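PDB 2O3I: DUF917 domain-containing protein from Chromobacterium violaceum, which is of unknown function but carries the paired N- and C-terminal S-Me-THD-like domains of the DUF917 family. Local coordinates for residues G41-P45 with W79-V84; L158-L164 with F200-L206; L101-V105 with L126-D130; P83-L88 with V120-L124. The protein carries 2 engineered substitutions. All blocks are in the same frame, centred on the assembly; numbering follows the deposited sequence.

Contact 1 (G41-P45 with W79-V84); sequences GDYYP and WPNGPV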
loop_
_atom_site.group_PDB
_atom_site.type_symbol
_atom_site.label_atom_id
_atom_site.label_comp_id
_atom_site.label_asym_id
_atom_site.label_seq_id
_atom_site.Cartn_x
_atom_site.Cartn_y
_atom_site.Cartn_z
ATOM N N GLY A 41 24.194 26.095 6.915
ATOM C CA GLY A 41 24.775 26.050 5.590
ATOM C C GLY A 41 23.710 26.070 4.515
ATOM O O GLY A 41 22.632 26.636 4.702
ATOM N N ASP A 42 24.010 25.455 3.380
ATOM C CA ASP A 42 23.060 25.401 2.282
ATOM C C ASP A 42 21.826 24.611 2.707
ATOM O O ASP A 42 20.707 25.113 2.639
ATOM C CB ASP A 42 23.691 24.734 1.060
ATOM C CG ASP A 42 22.825 24.858 -0.177
ATOM O OD1 ASP A 42 22.752 23.887 -0.956
ATOM O OD2 ASP A 42 22.223 25.934 -0.377
ATOM N N TYR A 43 22.038 23.376 3.156
ATOM C CA TYR A 43 20.932 22.515 3.572
ATOM C C TYR A 43 20.183 23.027 4.815
ATOM O O TYR A 43 18.965 23.181 4.772
ATOM C CB TYR A 43 21.438 21.086 3.793
ATOM C CG TYR A 43 20.342 20.038 3.904
ATOM C CD1 TYR A 43 19.676 19.812 5.115
ATOM C CD2 TYR A 43 19.978 19.262 2.795
ATOM C CE1 TYR A 43 18.680 18.833 5.218
ATOM C CE2 TYR A 43 18.980 18.286 2.888
ATOM C CZ TYR A 43 18.341 18.076 4.101
ATOM O OH TYR A 43 17.381 17.102 4.201
ATOM N N TYR A 44 20.897 23.295 5.908
ATOM C CA TYR A 44 20.256 23.794 7.127
ATOM C C TYR A 44 20.440 25.303 7.270
ATOM O O TYR A 44 21.529 25.778 7.591
ATOM C CB TYR A 44 20.825 23.096 8.367
ATOM C CG TYR A 44 20.547 21.611 8.428
ATOM C CD1 TYR A 44 21.559 20.682 8.171
ATOM C CD2 TYR A 44 19.269 21.132 8.740
ATOM C CE1 TYR A 44 21.309 19.308 8.226
ATOM C CE2 TYR A 44 19.007 19.761 8.795
ATOM C CZ TYR A 44 20.036 18.858 8.534
ATOM O OH TYR A 44 19.787 17.510 8.550
ATOM N N PRO A 45 19.370 26.080 7.044
ATOM C CA PRO A 45 19.485 27.538 7.160
ATOM C C PRO A 45 19.746 28.019 8.586
ATOM O O PRO A 45 20.044 29.188 8.808
ATOM C CB PRO A 45 18.153 28.032 6.597
ATOM C CG PRO A 45 17.205 26.945 7.023
ATOM C CD PRO A 45 17.985 25.682 6.732
ATOM N N TRP A 79 21.341 12.801 5.333
ATOM C CA TRP A 79 20.437 13.941 5.501
ATOM C C TRP A 79 19.005 13.400 5.516
ATOM O O TRP A 79 18.696 12.434 4.828
ATOM C CB TRP A 79 20.617 14.947 4.358
ATOM C CG TRP A 79 22.062 15.215 4.030
ATOM C CD1 TRP A 79 22.899 14.422 3.295
ATOM C CD2 TRP A 79 22.847 16.328 4.465
ATOM N NE1 TRP A 79 24.155 14.971 3.246
ATOM C CE2 TRP A 79 24.154 16.142 3.955
ATOM C CE3 TRP A 79 22.575 17.465 5.236
ATOM C CZ2 TRP A 79 25.187 17.050 4.191
ATOM C CZ3 TRP A 79 23.602 18.368 5.472
ATOM C CH2 TRP A 79 24.894 18.154 4.951
ATOM N N PRO A 80 18.115 14.009 6.311
ATOM C CA PRO A 80 16.728 13.540 6.383
ATOM C C PRO A 80 15.821 14.035 5.258
ATOM O O PRO A 80 14.794 14.664 5.514
ATOM C CB PRO A 80 16.280 14.051 7.744
ATOM C CG PRO A 80 16.960 15.378 7.811
ATOM C CD PRO A 80 18.359 15.081 7.294
ATOM N N ASN A 81 16.196 13.749 4.016
ATOM C CA ASN A 81 15.394 14.188 2.878
ATOM C C ASN A 81 13.960 13.671 2.931
ATOM O O ASN A 81 13.016 14.424 2.687
ATOM C CB ASN A 81 16.049 13.764 1.558
ATOM C CG ASN A 81 17.266 14.601 1.214
ATOM O OD1 ASN A 81 17.606 15.543 1.933
ATOM N ND2 ASN A 81 17.925 14.266 0.108
ATOM N N GLY A 82 13.796 12.393 3.251
ATOM C CA GLY A 82 12.461 11.819 3.324
ATOM C C GLY A 82 11.538 12.544 4.292
ATOM O O GLY A 82 10.473 13.012 3.891
ATOM N N PRO A 83 11.910 12.635 5.581
ATOM C CA PRO A 83 11.077 13.323 6.573
ATOM C C PRO A 83 10.826 14.787 6.205
ATOM O O PRO A 83 9.720 15.298 6.369
ATOM C CB PRO A 83 11.885 13.173 7.861
ATOM C CG PRO A 83 12.520 11.832 7.688
ATOM C CD PRO A 83 12.995 11.886 6.242
ATOM N N VAL A 84 11.858 15.462 5.715
ATOM C CA VAL A 84 11.717 16.857 5.318
ATOM C C VAL A 84 10.669 16.961 4.205
ATOM O O VAL A 84 9.772 17.814 4.240
ATOM C CB VAL A 84 13.066 17.428 4.813
ATOM C CG1 VAL A 84 12.849 18.769 4.146
ATOM C CG2 VAL A 84 14.034 17.581 5.970
#
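Tyr43 and Tyr44 meet Trp79, Pro80 and Asn81 in an aromatic contact completed by one hydrogen bond, where the loop between helix 28-35 and strand 49-52 lies against the start of helix 81-96. It illustrates how two neighbouring rings can divide the work of packing. Tyr43 reaches straight across, its CG anti to the backbone N (chi1 -166°), and the Tyr43 and Trp79 side chains run antiparallel, one alongside the other. Trp79 CE3 sits over one face of the Tyr43 ring, toward the rim, 3.7 Å from Tyr43 CG; the two planes are inclined at 44°, so the pair is neither stacked nor edge-to-face. At the far end of the ring, Tyr43 OH donates to Asn81 OD1 at 2.8 Å. The donor lies in the carbonyl plane, and ring and amide are nearly coplanar, only 18° apart. Asn81 ND2 bonds in turn to Glu161 O, so both polar atoms of the amide are engaged, which fixes its rotation. Tyr44 meets Trp79 differently, rim to rim, with Tyr44 CE1 3.7 Å from Trp79 CZ3, while Tyr44 OH comes within 3.1 Å of Pro80 CD. Within the loop, Tyr43 CD1 lies over the centre of the Tyr44 ring. On the face of the Tyr43 ring opposite Trp79, Lys123 of helix 111-124 makes a cation-pi contact, and its NZ bonds to Tyr43 O. The whole is an aromatic cluster set beside a helix N-terminus, where Pro80 is both the N-cap residue and the centre of an inverse gamma turn.

Contact 2 (L158-L164 with F200-L206); sequences LAGESGL and FGQFGGL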
loop_
_atom_site.group_PDB
_atom_site.type_symbol
_atom_site.label_atom_id
_atom_site.label_comp_id
_atom_site.label_asym_id
_atom_site.label_seq_id
_atom_site.Cartn_x
_atom_site.Cartn_y
_atom_site.Cartn_z
ATOM N N LEU A 158 4.355 9.558 2.937
ATOM C CA LEU A 158 5.595 8.790 2.908
ATOM C C LEU A 158 6.447 9.411 1.805
ATOM O O LEU A 158 5.956 9.670 0.707
ATOM C CB LEU A 158 5.328 7.321 2.591
ATOM C CG LEU A 158 4.696 6.490 3.700
ATOM C CD1 LEU A 158 4.343 5.116 3.135
ATOM C CD2 LEU A 158 5.648 6.370 4.885
ATOM N N ALA A 159 7.720 9.657 2.092
ATOM C CA ALA A 159 8.583 10.285 1.104
ATOM C C ALA A 159 9.943 9.625 0.929
ATOM O O ALA A 159 10.503 9.065 1.871
ATOM C CB ALA A 159 8.760 11.752 1.453
ATOM N N GLY A 160 10.456 9.702 -0.298
ATOM C CA GLY A 160 11.759 9.145 -0.632
ATOM C C GLY A 160 12.837 10.204 -0.476
ATOM O O GLY A 160 12.550 11.336 -0.084
ATOM N N GLU A 161 14.079 9.850 -0.792
ATOM C CA GLU A 161 15.197 10.780 -0.659
ATOM C C GLU A 161 15.434 11.651 -1.893
ATOM O O GLU A 161 16.148 12.656 -1.821
ATOM C CB GLU A 161 16.476 10.002 -0.327
ATOM C CG GLU A 161 16.412 9.238 0.998
ATOM C CD GLU A 161 16.326 10.163 2.206
ATOM O OE1 GLU A 161 17.262 10.975 2.401
ATOM O OE2 GLU A 161 15.327 10.080 2.959
ATOM N N SER A 162 14.832 11.271 -3.017
ATOM C CA SER A 162 15.002 12.017 -4.264
ATOM C C SER A 162 13.904 13.052 -4.505
ATOM O O SER A 162 14.185 14.207 -4.840
ATOM C CB SER A 162 15.061 11.047 -5.446
ATOM O OG SER A 162 13.903 10.227 -5.488
ATOM N N GLY A 163 12.654 12.638 -4.335
ATOM C CA GLY A 163 11.544 13.545 -4.551
ATOM C C GLY A 163 10.239 12.783 -4.602
ATOM O O GLY A 163 9.168 13.365 -4.750
ATOM N N LEU A 164 10.334 11.465 -4.482
ATOM C CA LEU A 164 9.159 10.607 -4.493
ATOM C C LEU A 164 8.330 10.843 -3.221
ATOM O O LEU A 164 8.860 10.828 -2.112
ATOM C CB LEU A 164 9.617 9.145 -4.608
ATOM C CG LEU A 164 8.698 7.923 -4.472
ATOM C CD1 LEU A 164 8.524 7.601 -3.018
ATOM C CD2 LEU A 164 7.369 8.155 -5.156
ATOM N N PHE A 200 11.226 3.332 -2.964
ATOM C CA PHE A 200 11.566 3.760 -1.609
ATOM C C PHE A 200 12.897 3.180 -1.134
ATOM O O PHE A 200 13.740 3.901 -0.604
ATOM C CB PHE A 200 10.467 3.359 -0.619
ATOM C CG PHE A 200 9.351 4.351 -0.518
ATOM C CD1 PHE A 200 8.133 4.115 -1.146
ATOM C CD2 PHE A 200 9.520 5.530 0.205
ATOM C CE1 PHE A 200 7.097 5.040 -1.056
ATOM C CE2 PHE A 200 8.490 6.462 0.301
ATOM C CZ PHE A 200 7.275 6.218 -0.330
ATOM N N GLY A 201 13.079 1.874 -1.310
ATOM C CA GLY A 201 14.316 1.251 -0.881
ATOM C C GLY A 201 14.263 0.750 0.548
ATOM O O GLY A 201 15.245 0.853 1.287
ATOM N N GLN A 202 13.105 0.221 0.934
ATOM C CA GLN A 202 12.873 -0.331 2.269
ATOM C C GLN A 202 12.746 0.671 3.425
ATOM O O GLN A 202 12.673 0.264 4.588
ATOM C CB GLN A 202 13.956 -1.361 2.604
ATOM C CG GLN A 202 14.115 -2.470 1.557
ATOM C CD GLN A 202 12.823 -3.232 1.294
ATOM O OE1 GLN A 202 12.313 -3.944 2.166
ATOM N NE2 GLN A 202 12.286 -3.081 0.087
ATOM N N PHE A 203 12.719 1.967 3.120
ATOM C CA PHE A 203 12.575 2.991 4.161
ATOM C C PHE A 203 12.050 4.297 3.578
ATOM O O PHE A 203 11.994 4.468 2.356
ATOM C CB PHE A 203 13.906 3.266 4.875
ATOM C CG PHE A 203 14.812 4.223 4.137
ATOM C CD1 PHE A 203 15.453 3.840 2.960
ATOM C CD2 PHE A 203 15.008 5.517 4.612
ATOM C CE1 PHE A 203 16.273 4.736 2.268
ATOM C CE2 PHE A 203 15.824 6.418 3.928
ATOM C CZ PHE A 203 16.458 6.027 2.753
ATOM N N GLY A 204 11.671 5.220 4.456
ATOM C CA GLY A 204 11.166 6.497 3.993
ATOM C C GLY A 204 10.686 7.423 5.092
ATOM O O GLY A 204 10.472 7.000 6.230
ATOM N N GLY A 205 10.524 8.697 4.749
ATOM C CA GLY A 205 10.045 9.655 5.716
ATOM C C GLY A 205 8.547 9.519 5.885
ATOM O O GLY A 205 7.825 9.177 4.936
ATOM N N LEU A 206 8.070 9.775 7.098
ATOM C CA LEU A 206 6.641 9.699 7.378
ATOM C C LEU A 206 6.147 10.968 8.051
ATOM O O LEU A 206 6.822 11.539 8.909
ATOM C CB LEU A 206 6.331 8.499 8.278
ATOM C CG LEU A 206 4.946 8.447 8.936
ATOM C CD1 LEU A 206 3.859 8.287 7.877
ATOM C CD2 LEU A 206 4.909 7.291 9.925
#
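Leu164 presses a single methyl group onto the ring of Phe200, a bump set against a flat surface. Its CD1 stands over one face, 3.5 Å from the ring centroid and 20° off the normal, a CH-pi contact. The leucine CG lies anti to its own N (chi1 172°), which carries the methyl out to the ring. Phe200 also fills the angle beside the strand end: its CZ approaches Leu158 CB at 3.7 Å, and Leu158 C and Ala159 N lie at its edge. The Phe200 ring lies close against the backbone of Gly204, which has no side chain. Gly205 is the partner of Ala159, the two joined by a pair of hydrogen bonds, Ala159 N to Gly205 O and Gly205 N to Ala159 O, both 2.9 Å. One residue along, on the face of the sheet that also carries Phe200, Leu158 CD2 meets Leu206 CD1 at 4.0 Å. Farther out, the bent chain of Glu161 lays CG 3.7 Å from Phe203 CZ, while its OE2 is held by Gly82 N and Tyr67 OH. The ladder is antiparallel, with strand 203-211 flanked by strand 61-69 and strand 156-159 by strand 165-171. Helix 183-194 packs against Leu158 and Phe200, helix 81-96 against Ala159, and Met172 and Met190 of the second subunit reach Leu164 and Phe200 respectively.

Contact 3 (L101-V105 with L126-D130); sequences LAYVV and LAVVD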
loop_
_atom_site.group_PDB
_atom_site.type_symbol
_atom_site.label_atom_id
_atom_site.label_comp_id
_atom_site.label_asym_id
_atom_site.label_seq_id
_atom_site.Cartn_x
_atom_site.Cartn_y
_atom_site.Cartn_z
ATOM N N LEU A 101 1.518 25.288 9.134
ATOM C CA LEU A 101 2.226 24.229 9.840
ATOM C C LEU A 101 3.330 24.967 10.586
ATOM O O LEU A 101 4.119 25.685 9.971
ATOM C CB LEU A 101 2.833 23.236 8.841
ATOM C CG LEU A 101 3.319 21.831 9.255
ATOM C CD1 LEU A 101 4.784 21.689 8.884
ATOM C CD2 LEU A 101 3.109 21.572 10.731
ATOM N N ALA A 102 3.373 24.810 11.906
ATOM C CA ALA A 102 4.389 25.486 12.715
ATOM C C ALA A 102 5.132 24.550 13.664
ATOM O O ALA A 102 6.135 24.930 14.277
ATOM C CB ALA A 102 3.744 26.622 13.520
ATOM N N TYR A 103 4.645 23.326 13.802
ATOM C CA TYR A 103 5.303 22.415 14.717
ATOM C C TYR A 103 5.417 20.985 14.214
ATOM O O TYR A 103 4.588 20.509 13.433
ATOM C CB TYR A 103 4.568 22.420 16.060
ATOM C CG TYR A 103 4.281 23.796 16.623
ATOM C CD1 TYR A 103 2.998 24.352 16.539
ATOM C CD2 TYR A 103 5.283 24.547 17.237
ATOM C CE1 TYR A 103 2.719 25.629 17.056
ATOM C CE2 TYR A 103 5.020 25.823 17.759
ATOM C CZ TYR A 103 3.733 26.359 17.663
ATOM O OH TYR A 103 3.466 27.621 18.162
ATOM N N VAL A 104 6.477 20.317 14.653
ATOM C CA VAL A 104 6.702 18.912 14.331
ATOM C C VAL A 104 6.847 18.235 15.681
ATOM O O VAL A 104 7.089 18.903 16.685
ATOM C CB VAL A 104 7.994 18.677 13.506
ATOM C CG1 VAL A 104 7.757 19.054 12.060
ATOM C CG2 VAL A 104 9.145 19.487 14.084
ATOM N N VAL A 105 6.684 16.919 15.722
ATOM C CA VAL A 105 6.812 16.208 16.981
ATOM C C VAL A 105 7.219 14.754 16.726
ATOM O O VAL A 105 6.723 14.112 15.796
ATOM C CB VAL A 105 5.474 16.289 17.800
ATOM C CG1 VAL A 105 4.337 15.650 17.015
ATOM C CG2 VAL A 105 5.640 15.628 19.170
ATOM N N LEU A 126 10.439 25.354 11.717
ATOM C CA LEU A 126 9.359 25.011 12.636
ATOM C C LEU A 126 9.915 24.807 14.034
ATOM O O LEU A 126 11.119 24.900 14.260
ATOM C CB LEU A 126 8.668 23.722 12.186
ATOM C CG LEU A 126 8.308 23.605 10.699
ATOM C CD1 LEU A 126 7.808 22.199 10.412
ATOM C CD2 LEU A 126 7.251 24.631 10.327
ATOM N N ALA A 127 9.028 24.535 14.980
ATOM C CA ALA A 127 9.446 24.275 16.344
ATOM C C ALA A 127 9.056 22.835 16.682
ATOM O O ALA A 127 7.998 22.354 16.268
ATOM C CB ALA A 127 8.772 25.254 17.309
ATOM N N VAL A 128 9.926 22.146 17.409
ATOM C CA VAL A 128 9.667 20.768 17.811
ATOM C C VAL A 128 9.033 20.806 19.198
ATOM O O VAL A 128 9.450 21.583 20.056
ATOM C CB VAL A 128 10.980 19.947 17.842
ATOM C CG1 VAL A 128 12.010 20.659 18.699
ATOM C CG2 VAL A 128 10.714 18.542 18.376
ATOM N N VAL A 129 8.010 19.985 19.411
ATOM C CA VAL A 129 7.329 19.955 20.699
ATOM C C VAL A 129 8.084 19.080 21.697
ATOM O O VAL A 129 8.557 18.007 21.342
ATOM C CB VAL A 129 5.890 19.435 20.525
ATOM C CG1 VAL A 129 5.185 19.353 21.875
ATOM C CG2 VAL A 129 5.132 20.357 19.576
ATOM N N ASP A 130 8.212 19.549 22.937
ATOM C CA ASP A 130 8.917 18.795 23.974
ATOM C C ASP A 130 7.946 17.752 24.479
ATOM O O ASP A 130 7.327 17.916 25.533
ATOM C CB ASP A 130 9.362 19.724 25.121
ATOM C CG ASP A 130 10.281 19.024 26.132
ATOM O OD1 ASP A 130 10.654 17.853 25.907
ATOM O OD2 ASP A 130 10.642 19.646 27.157
#
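Leu126 and Leu101 lie nearly perpendicular where two parallel strands begin to pair, and their methyls come unusually close, Leu101 CD1 to Leu126 CD1 at 3.4 Å. The same Leu126 CD1 lies 3.6 Å from Val104 CG1, so one methyl touches two partners in directions roughly 90° apart. Leu126 reaches both because its CG points anti to the carbonyl carbon (chi1 -46°). Tyr103 and Ala127 share the face opposite Val104 and Val128: Ala127 CB sits at the edge of the tyrosine ring, 3.6 Å from Tyr103 CD2, and the phenol OH bonds to Asp59 N. Further along, the Val105 side chain slants across Val129, CG2 to CB 4.0 Å.

Between these groups run three backbone hydrogen bonds, from Ala127 N to Ala102 O, from Val104 N to Ala127 O, and from Val129 N to Val104 O. Helix 111-124 connects the two strands in a beta-alpha-beta unit, and strands 61-69 and 49-52 continue the sheet on either side. Three of the buried backbone pairs are thus satisfied across this contact, others by strands 61-69 and 49-52; the side chains that touch each other across it do so through carbon, with the tyrosine hydroxyl satisfied beyond it.

Contact 4 (P83-L88 with V120-L124); sequences PVEAAL and VAAKL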
loop_
_atom_site.group_PDB
_atom_site.type_symbol
_atom_site.label_atom_id
_atom_site.label_comp_id
_atom_site.label_asym_id
_atom_site.label_seq_id
_atom_site.Cartn_x
_atom_site.Cartn_y
_atom_site.Cartn_z
ATOM N N PRO A 83 11.910 12.635 5.581
ATOM C CA PRO A 83 11.077 13.323 6.573
ATOM C C PRO A 83 10.826 14.787 6.205
ATOM O O PRO A 83 9.720 15.298 6.369
ATOM C CB PRO A 83 11.885 13.173 7.861
ATOM C CG PRO A 83 12.520 11.832 7.688
ATOM C CD PRO A 83 12.995 11.886 6.242
ATOM N N VAL A 84 11.858 15.462 5.715
ATOM C CA VAL A 84 11.717 16.857 5.318
ATOM C C VAL A 84 10.669 16.961 4.205
ATOM O O VAL A 84 9.772 17.814 4.240
ATOM C CB VAL A 84 13.066 17.428 4.813
ATOM C CG1 VAL A 84 12.849 18.769 4.146
ATOM C CG2 VAL A 84 14.034 17.581 5.970
ATOM N N GLU A 85 10.770 16.072 3.225
ATOM C CA GLU A 85 9.833 16.084 2.108
ATOM C C GLU A 85 8.405 15.732 2.552
ATOM O O GLU A 85 7.433 16.289 2.034
ATOM C CB GLU A 85 10.299 15.115 1.022
ATOM C CG GLU A 85 9.732 15.428 -0.344
ATOM C CD GLU A 85 10.249 16.745 -0.892
ATOM O OE1 GLU A 85 9.441 17.515 -1.453
ATOM O OE2 GLU A 85 11.467 17.004 -0.768
ATOM N N ALA A 86 8.280 14.813 3.510
ATOM C CA ALA A 86 6.965 14.406 4.023
ATOM C C ALA A 86 6.316 15.554 4.793
ATOM O O ALA A 86 5.121 15.831 4.636
ATOM C CB ALA A 86 7.104 13.173 4.937
ATOM N N ALA A 87 7.109 16.214 5.631
ATOM C CA ALA A 87 6.618 17.338 6.420
ATOM C C ALA A 87 6.214 18.495 5.501
ATOM O O ALA A 87 5.299 19.254 5.812
ATOM C CB ALA A 87 7.691 17.789 7.426
ATOM N N LEU A 88 6.897 18.628 4.365
ATOM C CA LEU A 88 6.575 19.687 3.404
ATOM C C LEU A 88 5.234 19.400 2.731
ATOM O O LEU A 88 4.470 20.311 2.410
ATOM C CB LEU A 88 7.667 19.800 2.337
ATOM C CG LEU A 88 8.832 20.727 2.686
ATOM C CD1 LEU A 88 9.948 20.572 1.639
ATOM C CD2 LEU A 88 8.324 22.175 2.756
ATOM N N VAL A 120 14.273 18.296 10.962
ATOM C CA VAL A 120 13.200 18.739 10.085
ATOM C C VAL A 120 12.745 20.159 10.447
ATOM O O VAL A 120 12.534 20.995 9.561
ATOM C CB VAL A 120 11.999 17.774 10.144
ATOM C CG1 VAL A 120 10.816 18.368 9.388
ATOM C CG2 VAL A 120 12.384 16.425 9.534
ATOM N N ALA A 121 12.605 20.428 11.741
ATOM C CA ALA A 121 12.190 21.748 12.212
ATOM C C ALA A 121 13.218 22.811 11.798
ATOM O O ALA A 121 12.859 23.887 11.322
ATOM C CB ALA A 121 12.031 21.733 13.733
ATOM N N ALA A 122 14.496 22.500 11.983
ATOM C CA ALA A 122 15.574 23.418 11.620
ATOM C C ALA A 122 15.536 23.707 10.127
ATOM O O ALA A 122 15.768 24.832 9.695
ATOM C CB ALA A 122 16.922 22.810 11.989
ATOM N N LYS A 123 15.240 22.674 9.348
ATOM C CA LYS A 123 15.176 22.780 7.902
ATOM C C LYS A 123 13.971 23.572 7.389
ATOM O O LYS A 123 14.074 24.307 6.407
ATOM C CB LYS A 123 15.155 21.372 7.300
ATOM C CG LYS A 123 14.978 21.315 5.787
ATOM C CD LYS A 123 16.169 21.908 5.044
ATOM C CE LYS A 123 16.046 21.713 3.533
ATOM N NZ LYS A 123 17.180 22.359 2.836
ATOM N N LEU A 124 12.830 23.431 8.053
ATOM C CA LEU A 124 11.620 24.110 7.609
ATOM C C LEU A 124 11.237 25.345 8.411
ATOM O O LEU A 124 10.246 26.011 8.098
ATOM C CB LEU A 124 10.456 23.122 7.612
ATOM C CG LEU A 124 10.670 21.863 6.767
ATOM C CD1 LEU A 124 9.417 21.014 6.809
ATOM C CD2 LEU A 124 10.996 22.249 5.336
#
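Leu124, Val84 and Val120 bear most of this interface, in which helix 81-96 packs against the end of helix 111-124 without a hydrogen bond between the two segments. Leu124 spreads its two methyls over one turn of the facing helix. CD1 rests 3.7 Å from Ala87 CB, and CD2 lies 3.7 Å from Leu88 CD2, the leucines meeting at a slant. Leu124 holds CG anti to the carbonyl carbon (chi1 -56°) and continues extended, which brings the fork between Val84, Ala87 and Leu88. Val120 uses its branches in the same divided way: CG1 touches Ala87 CB at 3.7 Å and CG2 touches Pro83 CB at 3.7 Å, and the small Ala87 meets methyls of both Val120 and Leu124. Val84 is the counterpart on the facing helix. Its CG1 meets Lys123 CG at 3.7 Å and Leu124 CD2 at 4.1 Å, while its CG2 passes Val120 CG2 as the two valines lie alongside, pointing opposite ways. Only the aliphatic part of Lys123 takes part, because the chain bends at chi2 (66°) and leads NZ off to Tyr43 O. Nearby, Leu124 O accepts a bond from Arg91 NH1 of helix 81-96. The short helix axes pass 9.8 Å apart at a crossing angle of -61°. Since Pro83 also touches strand 61-69 and Val120 touches strand 101-105, the arrangement is that of two inclined helices packed on one face of the mixed beta sheet, as in alpha/beta folds.

Overall arrangement
Followed from the N terminus, contact 1 closes the first loop, bringing 41-45 to the start of helix 81-96. Contact 4 opens on that same helix, sharing Pro83 and Val84 with contact 1, and the two also touch through Pro45 and Ala122. Contacts 3 and 4 cross, since their segments alternate along the chain: contact 3 closes the strand-helix-strand unit, and contact 4 packs helix 81-96 onto its helix, with a probable bond from Leu126 N to Ala121 O between them. Contact 2 comes last, in series with the others, and joins the N-terminal S-Me-THD-like domain to the C-terminal one within the mixed beta sheet to which contact 3 belongs. Its Ala159 packs on Glu85 and Ala86 of helix 81-96.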